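Local coordinates for protein-tyrosine-phosphatase PTP1 (Arabidopsis thaliana, PDB 6KRW), which removes phosphate from phosphotyrosine in proteins, acting on MAP kinases such as MPK6 and thereby modulating plant defence responses, at residues I199-W204 and G208-T213; V235-S238 and G242-G245; Y247-N252 and A272-Q277. All blocks are in the same frame, centred on the assembly; numbering follows the deposited sequence.

In the fold
All three contacts belong to the single catalytic domain of a classical tyrosine phosphatase and follow one another along the chain without interleaving. Interaction 2, the phosphate-binding loop between strand 233-236 and helix 242-259, lies in the middle, its centre about 11 Å from the centres of both others, which are about 18 Å apart. Interaction 1 spans the WPD loop, which leaves strand 194-200 of the same sheet; it meets interaction 2 where Arg243 NH1 approaches Trp204 O at 2.9 Å. Interaction 3 continues along helix 242-259, packing it against helix 267-277. The catalytic loop is thus joined to the WPD-loop region on one hand and to the helical layer on the other.

Interaction 1: I199-W204 and G208-T213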
loop_
_atom_site.group_PDB
_atom_site.type_symbol
_atom_site.label_atom_id
_atom_site.label_comp_id
_atom_site.label_asym_id
_atom_site.label_seq_id
_atom_site.Cartn_x
_atom_site.Cartn_y
_atom_site.Cartn_z
ATOM N N ILE A 199 -2.060 10.787 -0.643
ATOM C CA ILE A 199 -3.125 10.525 -1.643
ATOM C C ILE A 199 -4.220 9.727 -0.957
ATOM O O ILE A 199 -3.961 8.591 -0.558
ATOM C CB ILE A 199 -2.570 9.819 -2.893
ATOM C CG1 ILE A 199 -1.377 10.556 -3.495
ATOM C CG2 ILE A 199 -3.663 9.608 -3.915
ATOM C CD1 ILE A 199 -0.703 9.803 -4.632
ATOM N N GLN A 200 -5.409 10.302 -0.847
ATOM C CA GLN A 200 -6.555 9.607 -0.235
ATOM C C GLN A 200 -7.625 9.294 -1.281
ATOM O O GLN A 200 -8.012 10.218 -2.022
ATOM C CB GLN A 200 -7.151 10.409 0.916
ATOM C CG GLN A 200 -8.309 9.655 1.556
ATOM C CD GLN A 200 -9.034 10.387 2.653
ATOM O OE1 GLN A 200 -8.887 11.596 2.831
ATOM N NE2 GLN A 200 -9.868 9.647 3.361
ATOM N N TYR A 201 -8.129 8.067 -1.265
ATOM C CA TYR A 201 -9.213 7.553 -2.130
ATOM C C TYR A 201 -10.389 7.067 -1.256
ATOM O O TYR A 201 -10.318 5.988 -0.705
ATOM C CB TYR A 201 -8.685 6.458 -3.048
ATOM C CG TYR A 201 -9.714 5.907 -3.989
ATOM C CD1 TYR A 201 -10.676 6.730 -4.570
ATOM C CD2 TYR A 201 -9.719 4.574 -4.332
ATOM C CE1 TYR A 201 -11.630 6.225 -5.444
ATOM C CE2 TYR A 201 -10.651 4.055 -5.210
ATOM C CZ TYR A 201 -11.601 4.878 -5.780
ATOM O OH TYR A 201 -12.503 4.329 -6.639
ATOM N N PRO A 202 -11.548 7.820 -1.011
ATOM C CA PRO A 202 -12.723 7.413 -0.129
ATOM C C PRO A 202 -13.818 6.554 -0.784
ATOM O O PRO A 202 -14.746 6.183 -0.097
ATOM C CB PRO A 202 -13.271 8.801 0.263
ATOM C CG PRO A 202 -13.050 9.627 -0.988
ATOM C CD PRO A 202 -11.709 9.181 -1.525
ATOM N N GLU A 203 -13.572 6.080 -2.013
ATOM C CA GLU A 203 -14.692 5.352 -2.672
ATOM C C GLU A 203 -14.290 3.903 -2.916
ATOM O O GLU A 203 -14.723 3.299 -3.891
ATOM C CB GLU A 203 -15.114 6.072 -3.942
ATOM C CG GLU A 203 -15.788 7.409 -3.648
ATOM C CD GLU A 203 -16.868 7.384 -2.567
ATOM O OE1 GLU A 203 -16.819 8.254 -1.669
ATOM O OE2 GLU A 203 -17.783 6.520 -2.618
ATOM N N TRP A 204 -13.522 3.354 -1.992
ATOM C CA TRP A 204 -13.195 1.910 -2.047
ATOM C C TRP A 204 -13.702 1.294 -0.753
ATOM O O TRP A 204 -13.053 1.401 0.288
ATOM C CB TRP A 204 -11.693 1.722 -2.218
ATOM C CG TRP A 204 -11.262 0.331 -2.578
ATOM C CD1 TRP A 204 -11.960 -0.821 -2.427
ATOM C CD2 TRP A 204 -10.016 -0.031 -3.177
ATOM N NE1 TRP A 204 -11.234 -1.893 -2.884
ATOM C CE2 TRP A 204 -10.049 -1.435 -3.382
ATOM C CE3 TRP A 204 -8.895 0.688 -3.604
ATOM C CZ2 TRP A 204 -8.985 -2.142 -3.926
ATOM C CZ3 TRP A 204 -7.844 -0.019 -4.154
ATOM C CH2 TRP A 204 -7.896 -1.405 -4.316
ATOM N N GLY A 208 -14.621 -4.706 -0.225
ATOM C CA GLY A 208 -15.309 -4.533 -1.512
ATOM C C GLY A 208 -14.370 -3.986 -2.545
ATOM O O GLY A 208 -13.101 -4.107 -2.336
ATOM N N VAL A 209 -14.936 -3.415 -3.612
ATOM C CA VAL A 209 -14.156 -2.942 -4.786
ATOM C C VAL A 209 -14.813 -1.682 -5.314
ATOM O O VAL A 209 -16.033 -1.495 -5.166
ATOM C CB VAL A 209 -14.023 -4.002 -5.905
ATOM C CG1 VAL A 209 -13.165 -5.162 -5.462
ATOM C CG2 VAL A 209 -15.375 -4.468 -6.421
ATOM N N PRO A 210 -14.015 -0.786 -5.930
ATOM C CA PRO A 210 -14.558 0.388 -6.604
ATOM C C PRO A 210 -15.471 -0.020 -7.762
ATOM O O PRO A 210 -15.416 -1.124 -8.224
ATOM C CB PRO A 210 -13.330 1.158 -7.111
ATOM C CG PRO A 210 -12.176 0.616 -6.286
ATOM C CD PRO A 210 -12.547 -0.809 -5.976
ATOM N N LYS A 211 -16.305 0.909 -8.204
ATOM C CA LYS A 211 -17.210 0.625 -9.349
ATOM C C LYS A 211 -16.426 0.585 -10.669
ATOM O O LYS A 211 -16.932 -0.051 -11.606
ATOM C CB LYS A 211 -18.350 1.649 -9.367
ATOM C CG LYS A 211 -19.007 1.845 -8.005
ATOM C CD LYS A 211 -19.515 0.559 -7.374
ATOM C CE LYS A 211 -19.501 0.581 -5.858
ATOM N NZ LYS A 211 -18.151 0.315 -5.294
ATOM N N ASP A 212 -15.266 1.248 -10.758
ATOM C CA ASP A 212 -14.439 1.199 -11.992
ATOM C C ASP A 212 -12.963 1.285 -11.581
ATOM O O ASP A 212 -12.695 1.427 -10.406
ATOM C CB ASP A 212 -14.900 2.267 -12.989
ATOM C CG ASP A 212 -14.682 3.678 -12.491
ATOM O OD1 ASP A 212 -13.531 4.026 -12.145
ATOM O OD2 ASP A 212 -15.659 4.441 -12.525
ATOM N N THR A 213 -12.042 1.263 -12.529
ATOM C CA THR A 213 -10.596 1.196 -12.192
ATOM C C THR A 213 -9.925 2.560 -12.347
ATOM O O THR A 213 -8.709 2.652 -12.192
ATOM C CB THR A 213 -9.864 0.183 -13.079
ATOM O OG1 THR A 213 -9.913 0.608 -14.446
ATOM C CG2 THR A 213 -10.448 -1.203 -12.926
HETATM O O HOH W 1 -10.905 3.253 -9.096
HETATM O O HOH W 2 -16.395 3.218 -6.099
#
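Pro210 is the hub of this contact, lying against the rings of both Trp204 and Tyr201. The two segments hold the start of the WPD loop of classical tyrosine phosphatases, Trp204 being its tryptophan, and the chain that follows it; between them lies the loop's aspartate, Asp206. The chain doubles back so that the CA atoms of Trp204 and Pro210 come within 5.0 Å.

The apolar part is a CH-pi contact: Pro210 CD sits over one face of the indole, 3.5 Å from the centroid of the five-membered ring and 9° off its normal. The proline is also met by the tyrosine, with Pro210 CG at the ring edge, 3.9 Å from Tyr201 CE2, and Pro210 CB 3.3 Å from Tyr201 OH. CG of Trp204 stands anti to the backbone N (chi1 -168°), which lays the indole against the proline.

The direct polar link is the indole N-H. Trp204 NE1 donates to Gly208 O over 2.9 Å; the oxygen lies in the indole plane, but the donor stands above the carbonyl plane and the bond is bent, at 143°. The same oxygen also accepts from Gln287 NE2 of helix 285-303. This fixes the indole against the returning chain while its face holds the proline.

Two waters extend the polar contact. One joins Tyr201 OH to Asp212 O, and the other donates to Glu203 O while accepting from Lys211 N. Within 208-213, Lys211 NZ donates to Val209 O at 2.8 Å. The carboxylate of Glu203, in 199-204, forms a salt bridge with Arg137.

In the fold, the contact lies in the connection between strand 194-200 and helix 214-223. Tyr201 and Trp204 rest on that helix through Val216, while Val209 and Pro210 pack on Phe290 of helix 285-303.

Interaction 2: V235-S238 and G242-G245. With FLC (citrate anion), chain D.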
loop_
_atom_site.group_PDB
_atom_site.type_symbol
_atom_site.label_atom_id
_atom_site.label_comp_id
_atom_site.label_asym_id
_atom_site.label_seq_id
_atom_site.Cartn_x
_atom_site.Cartn_y
_atom_site.Cartn_z
ATOM N N VAL A 235 1.386 2.359 2.003
ATOM C CA VAL A 235 0.019 2.036 1.538
ATOM C C VAL A 235 -0.769 1.552 2.720
ATOM O O VAL A 235 -0.285 0.652 3.443
ATOM C CB VAL A 235 -0.042 1.054 0.368
ATOM C CG1 VAL A 235 -1.457 0.902 -0.140
ATOM C CG2 VAL A 235 0.908 1.413 -0.752
ATOM N N HIS A 236 -1.927 2.157 2.981
ATOM C CA HIS A 236 -2.727 1.699 4.127
ATOM C C HIS A 236 -4.211 1.815 3.810
ATOM O O HIS A 236 -4.611 2.683 3.005
ATOM C CB HIS A 236 -2.362 2.433 5.408
ATOM C CG HIS A 236 -2.969 3.798 5.572
ATOM N ND1 HIS A 236 -4.198 3.940 6.153
ATOM C CD2 HIS A 236 -2.457 5.014 5.371
ATOM C CE1 HIS A 236 -4.490 5.256 6.215
ATOM N NE2 HIS A 236 -3.432 5.948 5.717
ATOM N N CYS A 237 -4.998 0.989 4.449
ATOM C CA CYS A 237 -6.471 1.119 4.459
ATOM C C CYS A 237 -6.849 1.052 5.932
ATOM O O CYS A 237 -6.345 1.869 6.699
ATOM C CB CYS A 237 -7.132 0.068 3.561
ATOM S SG CYS A 237 -6.526 -1.628 3.778
ATOM N N SER A 238 -7.703 0.129 6.310
ATOM C CA SER A 238 -8.000 -0.023 7.741
ATOM C C SER A 238 -7.060 -1.083 8.345
ATOM O O SER A 238 -6.335 -0.744 9.267
ATOM C CB SER A 238 -9.432 -0.334 7.966
ATOM O OG SER A 238 -9.710 -0.213 9.337
ATOM N N GLY A 242 -6.376 -5.809 2.596
ATOM C CA GLY A 242 -7.281 -6.111 1.473
ATOM C C GLY A 242 -7.134 -5.084 0.367
ATOM O O GLY A 242 -6.595 -5.395 -0.696
ATOM N N ARG A 243 -7.626 -3.873 0.626
ATOM C CA ARG A 243 -7.456 -2.785 -0.353
ATOM C C ARG A 243 -5.966 -2.516 -0.558
ATOM O O ARG A 243 -5.557 -2.362 -1.649
ATOM C CB ARG A 243 -8.243 -1.572 0.159
ATOM C CG ARG A 243 -9.748 -1.831 0.155
ATOM C CD ARG A 243 -10.534 -0.789 0.931
ATOM N NE ARG A 243 -10.404 -0.947 2.374
ATOM C CZ ARG A 243 -11.054 -0.208 3.260
ATOM N NH1 ARG A 243 -11.924 0.719 2.852
ATOM N NH2 ARG A 243 -10.868 -0.392 4.544
ATOM N N THR A 244 -5.200 -2.495 0.521
ATOM C CA THR A 244 -3.744 -2.249 0.461
ATOM C C THR A 244 -3.067 -3.295 -0.433
ATOM O O THR A 244 -2.318 -2.934 -1.293
ATOM C CB THR A 244 -3.171 -2.294 1.872
ATOM O OG1 THR A 244 -3.654 -1.156 2.570
ATOM C CG2 THR A 244 -1.657 -2.268 1.900
ATOM N N GLY A 245 -3.351 -4.572 -0.212
ATOM C CA GLY A 245 -2.710 -5.616 -1.033
ATOM C C GLY A 245 -3.106 -5.528 -2.487
ATOM O O GLY A 245 -2.284 -5.755 -3.373
HETATM C CAC FLC D . -10.212 -4.282 3.187
HETATM C CA FLC D . -10.672 -4.391 4.617
HETATM C CB FLC D . -9.560 -4.097 5.618
HETATM C CBC FLC D . -8.370 -5.001 5.217
HETATM C CG FLC D . -10.045 -4.482 7.024
HETATM C CGC FLC D . -11.258 -3.758 7.591
HETATM O OA1 FLC D . -9.327 -3.528 2.925
HETATM O OA2 FLC D . -10.666 -4.997 2.416
HETATM O OB1 FLC D . -7.292 -4.485 4.983
HETATM O OB2 FLC D . -8.634 -6.208 5.125
HETATM O OG1 FLC D . -11.643 -2.684 7.083
HETATM O OG2 FLC D . -11.796 -4.279 8.589
HETATM O OHB FLC D . -9.172 -2.728 5.560
#
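Strand 233-236 runs into Cys237 and Ser238, and the chain returns through a short loop into the first turn of helix 242-259, with the CA atoms of His236 and Thr244 5.5 Å apart. This is the P-loop of the tyrosine phosphatases, the HCX5R signature, bearing the phosphocysteine nucleophile Cys237. The amides at the helix start face a bound citrate, probably from the crystallisation liquor: Gly242 N donates to citrate OB1 almost straight (177°), and Arg243 N to citrate OA1. The anion thus occupies the site inferred to bind substrate.

Arg243, its chain bent at chi3 (-75°), bends round beside the ligand, meeting it with the guanidinium edge. Arg243 NE donates to citrate OA1 at 2.9 Å, so backbone and side chain of one residue grip a single oxygen, and Arg243 NH2 reaches citrate OHB at 3.1 Å in the guanidinium plane. Ser238 N also donates to citrate OHB, at 3.3 Å.

Cys237 SG, set between its backbone N and carbonyl carbon (chi1 47°), points at the helix start. It accepts a weak hydrogen bond from Thr244 N at 3.6 Å and lies 3.2 Å from Thr244 OG1. On the other branch, Thr244 CG2 packs on Val235 CG1 at 3.8 Å. His236 CB points away from the helix; its ring ND1 donates to a lone pair of Cys237 O, and NE2 bonds with Tyr150 OH.

Strand 233-236 lies between strands 106-109 and 131-134 in the central sheet; Val235 packs on Phe106, His236 on Ile132 and Met134, and Thr244 on Ala108.

Interaction 3: Y247-N252 and A272-Q277; sequences YCAIHN and ALFRKQ
Phe274 crosses to Cys248, Ala249 and Asn252 because its CG stands anti to the carbonyl carbon (chi1 -77°), while CG of Asn252 is anti to the backbone N and carries the amide alongside the incoming ring. The contact is a helix-helix packing within the tyrosine phosphatase fold, between helix 242-259, which follows the catalytic P-loop, and helix 267-277. The short segments run at 127° to each other with axes 11.3 Å apart. At that separation one large side chain spans most of the gap, and no hydrogen bond links the segments.

The phenyl ring enters rim first. Its plane is directed at the helix, so that the backbone around Cys248 and Ala249 and the CB of Asn252 all lie at its edge. Cys248 CB and Ala249 CB straddle the ring plane, one on each side: Cys248 CB lies 3.7 Å from Phe274 CE2 and Ala249 CB 3.8 Å from the same atom. Asn252 CB meets Phe274 CZ in the ring plane, and the two side chains run past each other in opposite directions, with amide and ring planes 52° apart. The amide is held by other partners, OD1 by Arg256 and ND2 by Thr97, which also lies against the phenyl ring.

Beyond the contact, Tyr247 packs on helix 214-223 and Ile250 on helix 285-303, so helix 242-259 is covered on these faces as well. Tyr247 OH and His251 ND1 share a hydrogen bond of 2.7 Å one turn apart on that side. Across the interface, the nearest approach is made by the ring to the main chain: Phe274 CE2 lies 3.3 Å from Ala249 N.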
loop_
_atom_site.group_PDB
_atom_site.type_symbol
_atom_site.label_atom_id
_atom_site.label_comp_id
_atom_site.label_asym_id
_atom_site.label_seq_id
_atom_site.Cartn_x
_atom_site.Cartn_y
_atom_site.Cartn_z
ATOM N N TYR A 247 -4.044 -2.729 -4.178
ATOM C CA TYR A 247 -3.309 -1.601 -4.797
ATOM C C TYR A 247 -1.853 -2.019 -5.060
ATOM O O TYR A 247 -1.318 -1.817 -6.152
ATOM C CB TYR A 247 -3.360 -0.309 -3.966
ATOM C CG TYR A 247 -2.541 0.719 -4.680
ATOM C CD1 TYR A 247 -3.072 1.401 -5.779
ATOM C CD2 TYR A 247 -1.222 0.935 -4.352
ATOM C CE1 TYR A 247 -2.259 2.212 -6.536
ATOM C CE2 TYR A 247 -0.402 1.749 -5.104
ATOM C CZ TYR A 247 -0.943 2.403 -6.191
ATOM O OH TYR A 247 -0.101 3.103 -6.951
ATOM N N CYS A 248 -1.199 -2.572 -4.046
ATOM C CA CYS A 248 0.232 -2.975 -4.199
ATOM C C CYS A 248 0.372 -3.956 -5.381
ATOM O O CYS A 248 1.331 -3.856 -6.124
ATOM C CB CYS A 248 0.757 -3.595 -2.914
ATOM S SG CYS A 248 0.956 -2.408 -1.569
ATOM N N ALA A 249 -0.558 -4.899 -5.534
ATOM C CA ALA A 249 -0.467 -5.897 -6.617
ATOM C C ALA A 249 -0.522 -5.206 -7.974
ATOM O O ALA A 249 0.209 -5.573 -8.909
ATOM C CB ALA A 249 -1.511 -6.963 -6.475
ATOM N N ILE A 250 -1.416 -4.222 -8.121
ATOM C CA ILE A 250 -1.537 -3.527 -9.435
ATOM C C ILE A 250 -0.251 -2.748 -9.709
ATOM O O ILE A 250 0.336 -2.870 -10.810
ATOM C CB ILE A 250 -2.785 -2.628 -9.423
ATOM C CG1 ILE A 250 -4.067 -3.445 -9.234
ATOM C CG2 ILE A 250 -2.816 -1.741 -10.678
ATOM C CD1 ILE A 250 -5.281 -2.616 -8.759
ATOM N N HIS A 251 0.184 -1.960 -8.744
ATOM C CA HIS A 251 1.385 -1.108 -8.889
ATOM C C HIS A 251 2.619 -1.968 -9.169
ATOM O O HIS A 251 3.375 -1.706 -10.114
ATOM C CB HIS A 251 1.501 -0.274 -7.621
ATOM C CG HIS A 251 2.619 0.694 -7.566
ATOM N ND1 HIS A 251 2.404 2.001 -7.189
ATOM C CD2 HIS A 251 3.945 0.583 -7.789
ATOM C CE1 HIS A 251 3.562 2.638 -7.158
ATOM N NE2 HIS A 251 4.514 1.805 -7.547
ATOM N N ASN A 252 2.774 -3.014 -8.379
ATOM C CA ASN A 252 3.969 -3.873 -8.497
ATOM C C ASN A 252 3.956 -4.626 -9.829
ATOM O O ASN A 252 5.018 -4.762 -10.486
ATOM C CB ASN A 252 3.945 -4.839 -7.326
ATOM C CG ASN A 252 5.160 -5.753 -7.269
ATOM O OD1 ASN A 252 5.007 -6.973 -7.445
ATOM N ND2 ASN A 252 6.318 -5.168 -7.032
ATOM N N ALA A 272 0.786 -14.605 -3.674
ATOM C CA ALA A 272 1.325 -15.560 -2.685
ATOM C C ALA A 272 2.591 -14.968 -2.043
ATOM O O ALA A 272 2.783 -15.132 -0.836
ATOM C CB ALA A 272 1.648 -16.870 -3.378
ATOM N N LEU A 273 3.432 -14.303 -2.846
ATOM C CA LEU A 273 4.643 -13.654 -2.287
ATOM C C LEU A 273 4.260 -12.548 -1.307
ATOM O O LEU A 273 4.800 -12.434 -0.224
ATOM C CB LEU A 273 5.510 -13.127 -3.407
ATOM C CG LEU A 273 6.791 -12.418 -2.982
ATOM C CD1 LEU A 273 7.666 -13.296 -2.082
ATOM C CD2 LEU A 273 7.586 -12.021 -4.219
ATOM N N PHE A 274 3.265 -11.752 -1.711
ATOM C CA PHE A 274 2.793 -10.699 -0.784
ATOM C C PHE A 274 2.309 -11.300 0.528
ATOM O O PHE A 274 2.557 -10.738 1.591
ATOM C CB PHE A 274 1.637 -9.900 -1.408
ATOM C CG PHE A 274 1.995 -8.884 -2.449
ATOM C CD1 PHE A 274 3.281 -8.718 -2.933
ATOM C CD2 PHE A 274 0.997 -8.056 -2.934
ATOM C CE1 PHE A 274 3.566 -7.722 -3.868
ATOM C CE2 PHE A 274 1.290 -7.107 -3.902
ATOM C CZ PHE A 274 2.566 -6.906 -4.337
ATOM N N ARG A 275 1.607 -12.428 0.443
ATOM C CA ARG A 275 1.086 -13.094 1.661
ATOM C C ARG A 275 2.224 -13.658 2.540
ATOM O O ARG A 275 2.058 -13.684 3.734
ATOM C CB ARG A 275 0.027 -14.123 1.280
ATOM C CG ARG A 275 -1.278 -13.486 0.840
ATOM C CD ARG A 275 -2.206 -14.513 0.265
ATOM N NE ARG A 275 -3.510 -13.911 0.052
ATOM C CZ ARG A 275 -4.641 -14.573 -0.028
ATOM N NH1 ARG A 275 -4.689 -15.880 0.135
ATOM N NH2 ARG A 275 -5.785 -13.944 -0.238
ATOM N N LYS A 276 3.368 -13.983 1.937
ATOM C CA LYS A 276 4.555 -14.387 2.729
ATOM C C LYS A 276 5.157 -13.168 3.414
ATOM O O LYS A 276 5.958 -13.312 4.349
ATOM C CB LYS A 276 5.559 -15.095 1.823
ATOM C CG LYS A 276 5.121 -16.468 1.342
ATOM C CD LYS A 276 6.252 -17.380 0.947
ATOM C CE LYS A 276 7.306 -16.742 0.059
ATOM N NZ LYS A 276 8.005 -17.767 -0.766
ATOM N N GLN A 277 4.722 -11.950 3.001
ATOM C CA GLN A 277 5.242 -10.693 3.576
ATOM C C GLN A 277 4.223 -9.968 4.472
ATOM O O GLN A 277 4.665 -9.187 5.305
ATOM C CB GLN A 277 5.761 -9.780 2.456
ATOM C CG GLN A 277 6.921 -10.450 1.695
ATOM C CD GLN A 277 7.513 -9.632 0.574
ATOM O OE1 GLN A 277 7.200 -8.466 0.406
ATOM N NE2 GLN A 277 8.463 -10.174 -0.159
#